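Local coordinates for protein 5,10-methylenetetrahydrofolate dehydrogenase (Bombyx mori, PDB 5ZF1) that probably oxidises 5,10-methylenetetrahydrofolate to 5,10-methenyltetrahydrofolate with NADP+ as the hydride acceptor, a step of one-carbon metabolism, at residues B[2-14]-B[267-280]. Sequence-based numbering, arbitrary orientation.
Sequences ARILDGKALAMEI and AGAITPVPGGVGPM. With SO4 (sulfate ion), chain F.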
loop_
_atom_site.group_PDB
_atom_site.type_symbol
_atom_site.label_atom_id
_atom_site.label_comp_id
_atom_site.label_asym_id
_atom_site.label_seq_id
_atom_site.Cartn_x
_atom_site.Cartn_y
_atom_site.Cartn_z
ATOM N N ALA B 2 22.340 13.773 20.800
ATOM C CA ALA B 2 21.858 13.623 19.433
ATOM C C ALA B 2 21.569 14.976 18.794
ATOM O O ALA B 2 21.197 15.940 19.469
ATOM C CB ALA B 2 20.589 12.773 19.418
ATOM N N ARG B 3 21.741 15.039 17.471
ATOM C CA ARG B 3 21.248 16.180 16.709
ATOM C C ARG B 3 19.744 16.317 16.894
ATOM O O ARG B 3 19.022 15.327 17.031
ATOM C CB ARG B 3 21.532 16.022 15.221
ATOM C CG ARG B 3 22.932 15.617 14.843
ATOM C CD ARG B 3 22.946 15.222 13.380
ATOM N NE ARG B 3 22.256 16.199 12.538
ATOM C CZ ARG B 3 21.761 15.933 11.331
ATOM N NH1 ARG B 3 21.858 14.712 10.827
ATOM N NH2 ARG B 3 21.151 16.882 10.638
ATOM N N ILE B 4 19.266 17.554 16.858
ATOM C CA ILE B 4 17.853 17.844 17.060
ATOM C C ILE B 4 17.188 17.991 15.696
ATOM O O ILE B 4 17.584 18.833 14.884
ATOM C CB ILE B 4 17.656 19.099 17.924
ATOM C CG1 ILE B 4 18.666 19.119 19.077
ATOM C CG2 ILE B 4 16.243 19.149 18.473
ATOM C CD1 ILE B 4 18.447 18.037 20.106
ATOM N N LEU B 5 16.175 17.164 15.434
ATOM C CA LEU B 5 15.404 17.264 14.194
ATOM C C LEU B 5 14.174 18.123 14.467
ATOM O O LEU B 5 13.052 17.636 14.606
ATOM C CB LEU B 5 15.024 15.881 13.677
ATOM C CG LEU B 5 16.140 14.841 13.633
ATOM C CD1 LEU B 5 15.575 13.418 13.610
ATOM C CD2 LEU B 5 17.029 15.099 12.424
ATOM N N ASP B 6 14.397 19.439 14.518
ATOM C CA ASP B 6 13.358 20.398 14.896
ATOM C C ASP B 6 12.443 20.664 13.708
ATOM O O ASP B 6 12.786 21.433 12.805
ATOM C CB ASP B 6 13.988 21.694 15.395
ATOM C CG ASP B 6 12.950 22.747 15.757
ATOM O OD1 ASP B 6 11.782 22.381 16.027
ATOM O OD2 ASP B 6 13.306 23.943 15.764
ATOM N N GLY B 7 11.258 20.046 13.723
ATOM C CA GLY B 7 10.322 20.214 12.625
ATOM C C GLY B 7 9.763 21.619 12.508
ATOM O O GLY B 7 9.350 22.034 11.422
ATOM N N LYS B 8 9.724 22.364 13.613
ATOM C CA LYS B 8 9.211 23.729 13.548
ATOM C C LYS B 8 10.121 24.606 12.705
ATOM O O LYS B 8 9.655 25.352 11.837
ATOM C CB LYS B 8 9.060 24.312 14.951
ATOM C CG LYS B 8 8.408 25.682 14.969
ATOM C CD LYS B 8 8.465 26.295 16.353
ATOM C CE LYS B 8 7.110 26.838 16.756
ATOM N NZ LYS B 8 6.119 25.740 16.920
ATOM N N ALA B 9 11.429 24.529 12.949
ATOM C CA ALA B 9 12.369 25.330 12.179
ATOM C C ALA B 9 12.435 24.862 10.732
ATOM O O ALA B 9 12.552 25.681 9.812
ATOM C CB ALA B 9 13.753 25.280 12.828
ATOM N N LEU B 10 12.364 23.547 10.504
ATOM C CA LEU B 10 12.368 23.049 9.132
ATOM C C LEU B 10 11.129 23.512 8.376
ATOM O O LEU B 10 11.210 23.867 7.192
ATOM C CB LEU B 10 12.452 21.523 9.124
ATOM C CG LEU B 10 12.510 20.874 7.739
ATOM C CD1 LEU B 10 13.662 21.450 6.936
ATOM C CD2 LEU B 10 12.629 19.353 7.839
ATOM N N ALA B 11 9.972 23.488 9.039
ATOM C CA ALA B 11 8.739 23.930 8.398
ATOM C C ALA B 11 8.844 25.386 7.970
ATOM O O ALA B 11 8.387 25.755 6.885
ATOM C CB ALA B 11 7.553 23.739 9.339
ATOM N N MET B 12 9.441 26.225 8.815
ATOM C CA MET B 12 9.701 27.609 8.421
ATOM C C MET B 12 10.547 27.676 7.151
ATOM O O MET B 12 10.209 28.409 6.212
ATOM C CB MET B 12 10.374 28.372 9.562
ATOM C CG MET B 12 10.492 29.877 9.305
ATOM S SD MET B 12 8.910 30.645 8.866
ATOM C CE MET B 12 7.867 30.064 10.206
ATOM N N GLU B 13 11.642 26.908 7.092
ATOM C CA GLU B 13 12.463 26.872 5.880
ATOM C C GLU B 13 11.631 26.482 4.670
ATOM O O GLU B 13 11.689 27.127 3.621
ATOM C CB GLU B 13 13.620 25.880 6.040
ATOM C CG GLU B 13 14.670 26.238 7.070
ATOM C CD GLU B 13 15.785 25.199 7.126
ATOM O OE1 GLU B 13 16.242 24.752 6.049
ATOM O OE2 GLU B 13 16.195 24.824 8.245
ATOM N N ILE B 14 10.840 25.417 4.811
ATOM C CA ILE B 14 9.996 24.932 3.724
ATOM C C ILE B 14 8.965 25.984 3.315
ATOM O O ILE B 14 8.737 26.216 2.120
ATOM C CB ILE B 14 9.339 23.603 4.159
ATOM C CG1 ILE B 14 10.359 22.463 4.075
ATOM C CG2 ILE B 14 8.126 23.285 3.334
ATOM C CD1 ILE B 14 9.909 21.206 4.770
ATOM N N ALA B 267 21.037 8.174 20.701
ATOM C CA ALA B 267 20.660 8.353 19.311
ATOM C C ALA B 267 21.602 9.322 18.605
ATOM O O ALA B 267 22.244 10.171 19.226
ATOM C CB ALA B 267 19.226 8.874 19.209
ATOM N N GLY B 268 21.679 9.179 17.280
ATOM C CA GLY B 268 22.407 10.145 16.471
ATOM C C GLY B 268 21.599 11.379 16.133
ATOM O O GLY B 268 22.163 12.462 15.969
ATOM N N ALA B 269 20.278 11.248 16.026
ATOM C CA ALA B 269 19.410 12.368 15.691
ATOM C C ALA B 269 18.046 12.051 16.276
ATOM O O ALA B 269 17.668 10.882 16.315
ATOM C CB ALA B 269 19.315 12.580 14.179
ATOM N N ILE B 270 17.332 13.071 16.759
ATOM C CA ILE B 270 16.078 12.828 17.465
ATOM C C ILE B 270 15.154 14.030 17.320
ATOM O O ILE B 270 15.594 15.180 17.268
ATOM C CB ILE B 270 16.345 12.510 18.956
ATOM C CG1 ILE B 270 15.086 11.984 19.647
ATOM C CG2 ILE B 270 16.895 13.748 19.679
ATOM C CD1 ILE B 270 15.343 11.541 21.100
ATOM N N THR B 271 13.854 13.760 17.263
ATOM C CA THR B 271 12.890 14.837 17.399
ATOM C C THR B 271 12.942 15.412 18.813
ATOM O O THR B 271 13.074 14.663 19.786
ATOM C CB THR B 271 11.476 14.340 17.095
ATOM O OG1 THR B 271 11.327 13.008 17.600
ATOM C CG2 THR B 271 11.259 14.334 15.586
ATOM N N PRO B 272 12.855 16.729 18.958
ATOM C CA PRO B 272 12.750 17.346 20.286
ATOM C C PRO B 272 11.339 17.176 20.835
ATOM O O PRO B 272 10.482 16.538 20.228
ATOM C CB PRO B 272 13.061 18.814 20.008
ATOM C CG PRO B 272 12.501 19.023 18.616
ATOM C CD PRO B 272 12.799 17.725 17.876
ATOM N N VAL B 273 11.106 17.764 22.005
ATOM C CA VAL B 273 9.791 17.732 22.642
ATOM C C VAL B 273 9.326 19.167 22.867
ATOM O O VAL B 273 9.874 19.858 23.735
ATOM C CB VAL B 273 9.826 16.943 23.963
ATOM C CG1 VAL B 273 8.415 16.750 24.506
ATOM C CG2 VAL B 273 10.502 15.604 23.765
ATOM N N PRO B 274 8.331 19.669 22.114
ATOM C CA PRO B 274 7.590 18.964 21.064
ATOM C C PRO B 274 8.407 18.823 19.792
ATOM O O PRO B 274 9.388 19.552 19.610
ATOM C CB PRO B 274 6.377 19.862 20.831
ATOM C CG PRO B 274 6.898 21.231 21.105
ATOM C CD PRO B 274 7.914 21.078 22.220
ATOM N N GLY B 275 8.004 17.893 18.922
ATOM C CA GLY B 275 8.805 17.579 17.751
ATOM C C GLY B 275 8.647 18.530 16.585
ATOM O O GLY B 275 9.510 18.552 15.702
ATOM N N GLY B 276 7.571 19.310 16.552
ATOM C CA GLY B 276 7.308 20.134 15.390
ATOM C C GLY B 276 6.751 19.387 14.202
ATOM O O GLY B 276 6.729 19.934 13.102
ATOM N N VAL B 277 6.302 18.145 14.388
ATOM C CA VAL B 277 5.737 17.396 13.272
ATOM C C VAL B 277 4.427 18.022 12.818
ATOM O O VAL B 277 4.069 17.943 11.635
ATOM C CB VAL B 277 5.554 15.923 13.689
ATOM C CG1 VAL B 277 4.937 15.119 12.557
ATOM C CG2 VAL B 277 6.891 15.343 14.095
ATOM N N GLY B 278 3.694 18.650 13.736
ATOM C CA GLY B 278 2.497 19.391 13.404
ATOM C C GLY B 278 2.757 20.497 12.398
ATOM O O GLY B 278 2.142 20.553 11.329
ATOM N N PRO B 279 3.673 21.412 12.729
ATOM C CA PRO B 279 4.052 22.443 11.747
ATOM C C PRO B 279 4.569 21.874 10.434
ATOM O O PRO B 279 4.293 22.440 9.368
ATOM C CB PRO B 279 5.130 23.244 12.491
ATOM C CG PRO B 279 4.803 23.060 13.933
ATOM C CD PRO B 279 4.211 21.691 14.072
ATOM N N MET B 280 5.314 20.764 10.479
ATOM C CA MET B 280 5.766 20.111 9.253
ATOM C C MET B 280 4.594 19.552 8.450
ATOM O O MET B 280 4.584 19.629 7.215
ATOM C CB MET B 280 6.747 18.988 9.597
ATOM C CG MET B 280 8.194 19.410 9.782
ATOM S SD MET B 280 8.927 20.174 8.334
ATOM C CE MET B 280 9.027 18.754 7.222
HETATM S S SO4 F . 4.220 18.218 17.433
HETATM O O1 SO4 F . 5.012 19.421 17.672
HETATM O O2 SO4 F . 5.066 17.207 16.795
HETATM O O3 SO4 F . 3.726 17.690 18.698
HETATM O O4 SO4 F . 3.085 18.580 16.590
#
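R3 and I4 pair in parallel with A269 and I270 through R3 N to G268 O, I270 N to R3 O and a nearly straight bond (177°) from L5 N to I270 O, adding strand 3-4 to the edge of the Rossmann-type NAD(P)-binding sheet. L5 has its CG anti to the carbonyl carbon (chi1 -47°), which puts CD2 3.8 Å from A269 CB, while on the other face I4 CG2 lies 3.5 Å from P272 CB. Next, G7 N donates to G275 O (3.0 Å) and both segments turn into helices, 7-26 and 277-298; the former is N-capped by D6, whose OD1 accepts K8 N from above the carboxylate plane. Close passage here depends on glycine: a CB on G7 would clash with G276 O. M280 is a knob among G7, L10, A11 and I14, its bends at chi2 and chi3 carrying SD to 3.5 Å from A11 N and CE to 3.6 Å from I14 CD1, beside L10 CD2. Shortening M280 to alanine is likely to open a gap between the helices and cost L10 and I14 these contacts. A sulfate, probably from the crystallisation liquor, accepts hydrogen bonds from backbone N-H groups of G276, V277 and G278, with G276 N 2.8 Å from O1.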